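Local coordinates for probable primosomal replication protein n (Ralstonia solanacearum, PDB 4FDB) that probably binds single-stranded DNA as a homodimer and takes part in restarting stalled replication forks by stabilising the PriA helicase on DNA, at residues S60-D63 and R64-P67. The protein carries 3 engineered substitutions. Numbering follows the deposited sequence.
Sequences SVLD and RIAP
A type I beta turn from Leu-62 to Ile-65 leads the chain out of the short helix 57-62 of this OB-fold protein, the helix between strands 44-55 and 70-79. Two successive i to i+3 hydrogen bonds, of the kind found in 3-10 turns, make the exit. Arg-64 N donates to Val-61 O over 3.3 Å, and Ile-65 N donates to Leu-62 O over 3.1 Å with an N-H...O angle of 166°. Val-61, Arg-64 and Ile-65 send their side chains along the same flank. In the conformer described, one of two modelled for Arg-64, CG sits between its own backbone N and carbonyl carbon (chi1 65°), which turns it back over the carbonyl of Val-61, with Arg-64 CG 3.1 Å from Val-61 O. In this same conformer a bend at chi2 then carries the guanidinium across Val-61, whose CG1 covers one of its faces and comes within 3.9 Å of Arg-64 NH2. Ile-65 is buried and lies alongside Val-61, its CD1 4.0 Å from Val-61 CG1. Leu-62, likewise buried, packs on Val-27, Cys-29 and Leu-94, and Ile-65 also packs on Leu-94 and on Leu-11, so Leu-62 and Ile-65 share Leu-94 of strand 87-96. At the last residue of the turn, Ile-65 O accepts a hydrogen bond from Arg-14 NE of strand 3-19, tying the loop to that strand. The closest approach of the side chains of Leu-62 and Ile-65 brings CD2 of the leucine to 4.3 Å from CD1 of the isoleucine.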
loop_
_atom_site.group_PDB
_atom_site.type_symbol
_atom_site.label_atom_id
_atom_site.label_comp_id
_atom_site.label_asym_id
_atom_site.label_seq_id
_atom_site.Cartn_x
_atom_site.Cartn_y
_atom_site.Cartn_z
ATOM N N SER A 60 -10.055 1.153 -19.141
ATOM C CA SER A 60 -10.655 2.124 -20.056
ATOM C C SER A 60 -10.644 3.529 -19.455
ATOM O O SER A 60 -10.369 4.519 -20.145
ATOM C CB SER A 60 -12.089 1.726 -20.378
ATOM O OG SER A 60 -12.132 0.476 -21.050
ATOM N N VAL A 61 -10.953 3.609 -18.167
ATOM C CA VAL A 61 -10.974 4.889 -17.474
ATOM C C VAL A 61 -9.584 5.522 -17.443
ATOM O O VAL A 61 -9.430 6.698 -17.764
ATOM C CB VAL A 61 -11.509 4.751 -16.036
ATOM C CG1 VAL A 61 -11.275 6.051 -15.251
ATOM C CG2 VAL A 61 -12.992 4.376 -16.051
ATOM N N LEU A 62 -8.576 4.741 -17.076
ATOM C CA LEU A 62 -7.208 5.260 -16.985
ATOM C C LEU A 62 -6.686 5.665 -18.348
ATOM O O LEU A 62 -5.937 6.638 -18.474
ATOM C CB LEU A 62 -6.264 4.216 -16.383
ATOM C CG LEU A 62 -6.305 4.012 -14.876
ATOM C CD1 LEU A 62 -5.437 2.817 -14.513
ATOM C CD2 LEU A 62 -5.825 5.275 -14.175
ATOM N N ASP A 63 -7.110 4.934 -19.375
ATOM C CA ASP A 63 -6.635 5.161 -20.733
ATOM C C ASP A 63 -7.040 6.527 -21.290
ATOM O O ASP A 63 -6.497 6.971 -22.303
ATOM C CB ASP A 63 -7.140 4.047 -21.660
ATOM C CG ASP A 63 -6.363 3.969 -22.963
ATOM O OD1 ASP A 63 -5.112 3.943 -22.924
ATOM O OD2 ASP A 63 -7.004 3.939 -24.033
ATOM N N ARG A 64 -7.993 7.189 -20.641
ATOM C CA ARG A 64 -8.468 8.490 -21.103
ATOM C C ARG A 64 -8.058 9.641 -20.185
ATOM O O ARG A 64 -8.443 10.787 -20.405
ATOM C CB ARG A 64 -9.990 8.491 -21.278
ATOM C CG ARG A 64 -10.770 8.314 -19.987
ATOM C CD ARG A 64 -12.093 9.065 -20.010
ATOM N NE ARG A 64 -13.048 8.530 -19.039
ATOM C CZ ARG A 64 -13.043 8.812 -17.740
ATOM N NH1 ARG A 64 -12.125 9.623 -17.234
ATOM N NH2 ARG A 64 -13.958 8.276 -16.943
ATOM N N ILE A 65 -7.268 9.343 -19.167
ATOM C CA ILE A 65 -6.858 10.377 -18.216
ATOM C C ILE A 65 -5.496 10.981 -18.579
ATOM O O ILE A 65 -4.548 10.250 -18.842
ATOM C CB ILE A 65 -6.816 9.805 -16.794
ATOM C CG1 ILE A 65 -8.238 9.449 -16.343
ATOM C CG2 ILE A 65 -6.186 10.803 -15.832
ATOM C CD1 ILE A 65 -8.286 8.752 -15.013
ATOM N N ALA A 66 -5.405 12.309 -18.598
ATOM C CA ALA A 66 -4.154 12.986 -18.937
ATOM C C ALA A 66 -3.126 12.840 -17.819
ATOM O O ALA A 66 -3.449 13.031 -16.646
ATOM C CB ALA A 66 -4.405 14.457 -19.198
ATOM N N PRO A 67 -1.878 12.504 -18.182
ATOM C CA PRO A 67 -0.798 12.596 -17.195
ATOM C C PRO A 67 -0.747 14.001 -16.590
ATOM O O PRO A 67 -0.898 15.001 -17.301
ATOM C CB PRO A 67 0.448 12.306 -18.030
ATOM C CG PRO A 67 -0.070 11.350 -19.097
ATOM C CD PRO A 67 -1.411 11.944 -19.462
#